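Local coordinates for DNA polymerase II large subunit (Pyrococcus horikoshii, PDB 5BKH), which contains an intein, crystallised here as a domain-swapped mini-intein, that splices itself out of the DNA polymerase precursor, at residues A[89-94]-A[136-141]; A[102-107]-A[124-129]. One frame throughout, in Å; residues are numbered along the deposited sequence.

Overall arrangement
Contacts 1 and 2 hold neighbouring parts of one six-stranded antiparallel sheet in the intein splicing domain, with centres about 9 Å apart. Strands 124-128 and 135-146, one from each contact, pair directly through backbone bonds. Along the chain, contact 2 is nested inside the loop closed by contact 1. Contact 1 lies where strand 84-89 turns back. It is partly buried and mixes a backbone bond with a glutamate from 89-94 and a lysine from 136-141 that reach across to the other segment. Contact 2 is buried and relies on two backbone bonds and branched apolar side chains. Leu89 of contact 1 and Ile125 of contact 2 touch. A second subunit reaches both contacts.

Contact 1 of 2, residues A[89-94]-A[136-141]; sequences LELGSS and LKVAVK
This contact sets the turn end of hairpin 84-97 against the neighbouring antiparallel strand 135-146. Strand 84-89 pairs with strand 135-146 inside the sheet, and residues 90-93 turn the chain back toward strand 94-97. Leu89 and Val140 form a non-hydrogen-bonded pair, with CA atoms 4.5 Å apart. Glu90 N then donates to Ala139 O at 3.0 Å. The bond is bent at the hydrogen, 142°, but lies in the carbonyl plane. The same oxygen receives a CA-H...O contact from Leu89. On the apolar side, Leu89 CD2 meets Val140 CG2 at 3.7 Å. Leu89 CB lies near Val138 CG2, and these two side chains cross at about a right angle. Glu90 has CG between its backbone N and carbonyl carbon (chi1 77°). The chain then runs extended past Val138, with Glu90 CG 3.6 Å from Val138 CB. Glu90 OE1 takes a weak hydrogen bond from Ala139 N, 3.4 Å. Lys141 lays its aliphatic CD by Leu89 O, at 3.4 Å. Leu91 CD1 rests on Leu136 CD2 and Val138 CG1, both at 4.0 Å. Ser93 OG bonds to Glu168 of the second subunit. Leu89, Val138 and Val140 are buried, whereas Glu90 and Lys141 are more exposed. The carboxylate is therefore only loosely tied, and the firmer hold comes from backbone and apolar packing.

Contact 2 of 2, residues A[102-107]-A[124-129]; sequences PVLVYE and IIIIID
Ile125 has CG1 anti to its carbonyl carbon (chi1 -56°), and the next torsion (chi2 -47°) folds CD1 back toward strand 102-107. There Ile125 CD1 meets Val103 CG1 at 3.5 Å and Val105 CG2 at 3.6 Å. Tyr106 has CG anti to the backbone N. Tyr106 CB stays by the other strand, 3.7 Å from Ile124 CG2 and 3.9 Å from Ile126 CD1, while the ring leads away. Val105 and Ile125 form a non-hydrogen-bonded pair between adjacent antiparallel strands of the intein splicing (Hint-clan) domain. Tyr106 N donates to Ile124 O at 2.9 Å, with the donor tilted from the carbonyl plane. The bond from Ile126 N to Leu104 O, 3.2 Å, is nearly straight at the hydrogen, but the donor lies above the carbonyl plane. Both oxygens also take CA-H...O contacts, from Val105 and Ile125. The segments run at 119° to each other, so they splay apart away from the Val105-Ile125 pair. Lys137 makes a cation-pi contact with Tyr106, and Phe111 meets its ring edge-to-face. In the second subunit, Phe60 packs on Leu104 and Ile170 on Ile126. Within the sheet, strand 110-115 flanks strand 102-107, and strand 135-146 flanks strand 124-128.

Contact 1 of 2, residues A[89-94]-A[136-141]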
loop_
_atom_site.group_PDB
_atom_site.type_symbol
_atom_site.label_atom_id
_atom_site.label_comp_id
_atom_site.label_asym_id
_atom_site.label_seq_id
_atom_site.Cartn_x
_atom_site.Cartn_y
_atom_site.Cartn_z
ATOM N N LEU A 89 -34.790 -7.800 -1.261
ATOM C CA LEU A 89 -35.765 -7.496 -2.296
ATOM C C LEU A 89 -37.023 -8.339 -2.109
ATOM O O LEU A 89 -37.045 -9.319 -1.361
ATOM C CB LEU A 89 -35.165 -7.749 -3.683
ATOM C CG LEU A 89 -33.714 -7.322 -3.903
ATOM C CD1 LEU A 89 -33.098 -8.106 -5.049
ATOM C CD2 LEU A 89 -33.670 -5.843 -4.199
ATOM N N GLU A 90 -38.083 -7.951 -2.812
ATOM C CA GLU A 90 -39.307 -8.727 -2.738
ATOM C C GLU A 90 -39.128 -10.032 -3.505
ATOM O O GLU A 90 -38.175 -10.206 -4.272
ATOM C CB GLU A 90 -40.498 -7.921 -3.265
ATOM C CG GLU A 90 -40.589 -7.824 -4.775
ATOM C CD GLU A 90 -41.766 -6.980 -5.240
ATOM O OE1 GLU A 90 -41.850 -5.797 -4.848
ATOM O OE2 GLU A 90 -42.612 -7.508 -5.996
ATOM N N LEU A 91 -40.053 -10.964 -3.270
ATOM C CA LEU A 91 -40.008 -12.327 -3.798
ATOM C C LEU A 91 -38.897 -13.156 -3.158
ATOM O O LEU A 91 -38.509 -14.198 -3.695
ATOM C CB LEU A 91 -39.864 -12.337 -5.326
ATOM C CG LEU A 91 -40.989 -11.696 -6.148
ATOM C CD1 LEU A 91 -40.854 -12.064 -7.617
ATOM C CD2 LEU A 91 -42.368 -12.082 -5.621
ATOM N N GLY A 92 -38.372 -12.708 -2.015
ATOM C CA GLY A 92 -37.381 -13.453 -1.267
ATOM C C GLY A 92 -35.940 -13.270 -1.698
ATOM O O GLY A 92 -35.041 -13.709 -0.972
ATOM N N SER A 93 -35.683 -12.635 -2.839
ATOM C CA SER A 93 -34.323 -12.542 -3.356
ATOM C C SER A 93 -33.474 -11.579 -2.533
ATOM O O SER A 93 -33.962 -10.576 -2.001
ATOM C CB SER A 93 -34.337 -12.094 -4.818
ATOM O OG SER A 93 -33.116 -12.415 -5.461
ATOM N N SER A 94 -32.183 -11.891 -2.444
ATOM C CA SER A 94 -31.199 -11.077 -1.748
ATOM C C SER A 94 -30.118 -10.635 -2.727
ATOM O O SER A 94 -29.949 -11.218 -3.800
ATOM C CB SER A 94 -30.565 -11.851 -0.585
ATOM O OG SER A 94 -30.210 -10.984 0.476
ATOM N N LEU A 136 -37.224 -9.670 -14.159
ATOM C CA LEU A 136 -38.263 -9.362 -13.189
ATOM C C LEU A 136 -37.953 -8.027 -12.527
ATOM O O LEU A 136 -36.788 -7.722 -12.242
ATOM C CB LEU A 136 -38.347 -10.452 -12.120
ATOM C CG LEU A 136 -39.344 -11.596 -12.297
ATOM C CD1 LEU A 136 -39.181 -12.238 -13.659
ATOM C CD2 LEU A 136 -39.127 -12.630 -11.204
ATOM N N LYS A 137 -38.996 -7.236 -12.282
ATOM C CA LYS A 137 -38.870 -5.970 -11.569
ATOM C C LYS A 137 -39.282 -6.193 -10.121
ATOM O O LYS A 137 -40.459 -6.428 -9.837
ATOM C CB LYS A 137 -39.723 -4.881 -12.215
ATOM C CG LYS A 137 -39.380 -4.598 -13.671
ATOM C CD LYS A 137 -39.605 -3.141 -14.014
ATOM C CE LYS A 137 -39.953 -2.966 -15.481
ATOM N NZ LYS A 137 -39.182 -3.862 -16.376
ATOM N N VAL A 138 -38.318 -6.115 -9.201
ATOM C CA VAL A 138 -38.605 -6.308 -7.787
ATOM C C VAL A 138 -38.193 -5.055 -7.032
ATOM O O VAL A 138 -37.398 -4.251 -7.509
ATOM C CB VAL A 138 -37.905 -7.553 -7.211
ATOM C CG1 VAL A 138 -38.466 -8.808 -7.862
ATOM C CG2 VAL A 138 -36.395 -7.459 -7.406
ATOM N N ALA A 139 -38.755 -4.888 -5.843
ATOM C CA ALA A 139 -38.552 -3.681 -5.059
ATOM C C ALA A 139 -37.599 -3.945 -3.905
ATOM O O ALA A 139 -37.611 -5.027 -3.310
ATOM C CB ALA A 139 -39.881 -3.152 -4.516
ATOM N N VAL A 140 -36.786 -2.944 -3.580
ATOM C CA VAL A 140 -35.892 -3.026 -2.431
ATOM C C VAL A 140 -36.719 -2.826 -1.167
ATOM O O VAL A 140 -37.207 -1.724 -0.902
ATOM C CB VAL A 140 -34.765 -1.994 -2.515
ATOM C CG1 VAL A 140 -33.852 -2.136 -1.309
ATOM C CG2 VAL A 140 -33.992 -2.168 -3.802
ATOM N N LYS A 141 -36.864 -3.888 -0.376
ATOM C CA LYS A 141 -37.579 -3.785 0.891
ATOM C C LYS A 141 -36.678 -3.332 2.029
ATOM O O LYS A 141 -37.108 -2.545 2.878
ATOM C CB LYS A 141 -38.216 -5.126 1.264
ATOM C CG LYS A 141 -38.892 -5.854 0.125
ATOM C CD LYS A 141 -39.108 -7.322 0.476
ATOM C CE LYS A 141 -40.091 -7.489 1.631
ATOM N NZ LYS A 141 -40.089 -8.886 2.151
#

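Contact 2 of 2, residues A[102-107]-A[124-129]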
loop_
_atom_site.group_PDB
_atom_site.type_symbol
_atom_site.label_atom_id
_atom_site.label_comp_id
_atom_site.label_asym_id
_atom_site.label_seq_id
_atom_site.Cartn_x
_atom_site.Cartn_y
_atom_site.Cartn_z
ATOM N N PRO A 102 -22.195 -1.184 -9.525
ATOM C CA PRO A 102 -23.417 -0.677 -10.168
ATOM C C PRO A 102 -24.544 -1.704 -10.119
ATOM O O PRO A 102 -24.348 -2.885 -10.412
ATOM C CB PRO A 102 -22.969 -0.404 -11.609
ATOM C CG PRO A 102 -21.863 -1.391 -11.837
ATOM C CD PRO A 102 -21.169 -1.577 -10.508
ATOM N N VAL A 103 -25.734 -1.235 -9.752
ATOM C CA VAL A 103 -26.942 -2.043 -9.659
ATOM C C VAL A 103 -27.887 -1.611 -10.770
ATOM O O VAL A 103 -28.091 -0.409 -10.989
ATOM C CB VAL A 103 -27.608 -1.889 -8.282
ATOM C CG1 VAL A 103 -28.774 -2.832 -8.154
ATOM C CG2 VAL A 103 -26.598 -2.138 -7.170
ATOM N N LEU A 104 -28.442 -2.583 -11.484
ATOM C CA LEU A 104 -29.419 -2.287 -12.523
ATOM C C LEU A 104 -30.743 -1.890 -11.889
ATOM O O LEU A 104 -31.375 -2.694 -11.196
ATOM C CB LEU A 104 -29.614 -3.488 -13.440
ATOM C CG LEU A 104 -29.285 -3.230 -14.907
ATOM C CD1 LEU A 104 -30.144 -4.138 -15.749
ATOM C CD2 LEU A 104 -29.477 -1.764 -15.305
ATOM N N VAL A 105 -31.172 -0.660 -12.147
ATOM C CA VAL A 105 -32.356 -0.078 -11.538
ATOM C C VAL A 105 -33.314 0.318 -12.651
ATOM O O VAL A 105 -32.884 0.709 -13.741
ATOM C CB VAL A 105 -31.973 1.131 -10.655
ATOM C CG1 VAL A 105 -33.108 2.138 -10.554
ATOM C CG2 VAL A 105 -31.563 0.652 -9.277
ATOM N N TYR A 106 -34.610 0.170 -12.395
ATOM C CA TYR A 106 -35.644 0.667 -13.293
ATOM C C TYR A 106 -36.225 1.940 -12.696
ATOM O O TYR A 106 -36.822 1.908 -11.616
ATOM C CB TYR A 106 -36.740 -0.377 -13.505
ATOM C CG TYR A 106 -37.704 -0.047 -14.621
ATOM C CD1 TYR A 106 -37.380 -0.319 -15.945
ATOM C CD2 TYR A 106 -38.944 0.531 -14.351
ATOM C CE1 TYR A 106 -38.258 -0.022 -16.971
ATOM C CE2 TYR A 106 -39.830 0.830 -15.372
ATOM C CZ TYR A 106 -39.482 0.550 -16.678
ATOM O OH TYR A 106 -40.355 0.840 -17.698
ATOM N N GLU A 107 -36.040 3.058 -13.387
ATOM C CA GLU A 107 -36.621 4.310 -12.933
ATOM C C GLU A 107 -36.966 5.157 -14.147
ATOM O O GLU A 107 -36.225 5.170 -15.133
ATOM C CB GLU A 107 -35.680 5.058 -11.978
ATOM C CG GLU A 107 -34.359 5.508 -12.581
ATOM C CD GLU A 107 -33.477 6.217 -11.565
ATOM O OE1 GLU A 107 -33.699 6.024 -10.348
ATOM O OE2 GLU A 107 -32.565 6.965 -11.981
ATOM N N ILE A 124 -36.591 -0.012 -7.737
ATOM C CA ILE A 124 -36.830 -1.232 -8.498
ATOM C C ILE A 124 -35.493 -1.759 -9.005
ATOM O O ILE A 124 -34.800 -1.079 -9.772
ATOM C CB ILE A 124 -37.792 -0.985 -9.672
ATOM C CG1 ILE A 124 -39.160 -0.509 -9.172
ATOM C CG2 ILE A 124 -37.923 -2.244 -10.517
ATOM C CD1 ILE A 124 -39.900 -1.541 -8.375
ATOM N N ILE A 125 -35.140 -2.970 -8.581
ATOM C CA ILE A 125 -34.000 -3.721 -9.093
ATOM C C ILE A 125 -34.496 -4.699 -10.150
ATOM O O ILE A 125 -35.582 -5.288 -10.020
ATOM C CB ILE A 125 -33.270 -4.475 -7.962
ATOM C CG1 ILE A 125 -32.832 -3.520 -6.855
ATOM C CG2 ILE A 125 -32.080 -5.255 -8.500
ATOM C CD1 ILE A 125 -32.155 -2.300 -7.351
ATOM N N ILE A 126 -33.700 -4.872 -11.200
ATOM C CA ILE A 126 -33.932 -5.914 -12.188
ATOM C C ILE A 126 -33.217 -7.176 -11.725
ATOM O O ILE A 126 -32.008 -7.159 -11.477
ATOM C CB ILE A 126 -33.441 -5.486 -13.579
ATOM C CG1 ILE A 126 -34.015 -4.120 -13.956
ATOM C CG2 ILE A 126 -33.794 -6.547 -14.618
ATOM C CD1 ILE A 126 -35.534 -4.039 -13.832
ATOM N N ILE A 127 -33.966 -8.269 -11.588
ATOM C CA ILE A 127 -33.354 -9.575 -11.362
ATOM C C ILE A 127 -33.780 -10.500 -12.489
ATOM O O ILE A 127 -34.543 -10.103 -13.373
ATOM C CB ILE A 127 -33.718 -10.170 -9.989
ATOM C CG1 ILE A 127 -35.167 -10.666 -9.982
ATOM C CG2 ILE A 127 -33.403 -9.190 -8.865
ATOM C CD1 ILE A 127 -35.647 -11.104 -8.618
ATOM N N ILE A 128 -33.281 -11.731 -12.491
ATOM C CA ILE A 128 -33.604 -12.674 -13.552
ATOM C C ILE A 128 -34.036 -13.986 -12.916
ATOM O O ILE A 128 -33.236 -14.652 -12.248
ATOM C CB ILE A 128 -32.428 -12.875 -14.514
ATOM C CG1 ILE A 128 -32.154 -11.552 -15.235
ATOM C CG2 ILE A 128 -32.753 -13.961 -15.514
ATOM C CD1 ILE A 128 -30.889 -11.522 -16.019
ATOM N N ASP A 129 -35.309 -14.340 -13.116
ATOM C CA ASP A 129 -35.890 -15.540 -12.525
ATOM C C ASP A 129 -35.112 -16.783 -12.937
ATOM O O ASP A 129 -34.829 -16.992 -14.120
ATOM C CB ASP A 129 -37.351 -15.671 -12.956
ATOM C CG ASP A 129 -38.070 -16.795 -12.243
ATOM O OD1 ASP A 129 -38.567 -16.568 -11.121
ATOM O OD2 ASP A 129 -38.123 -17.910 -12.799
#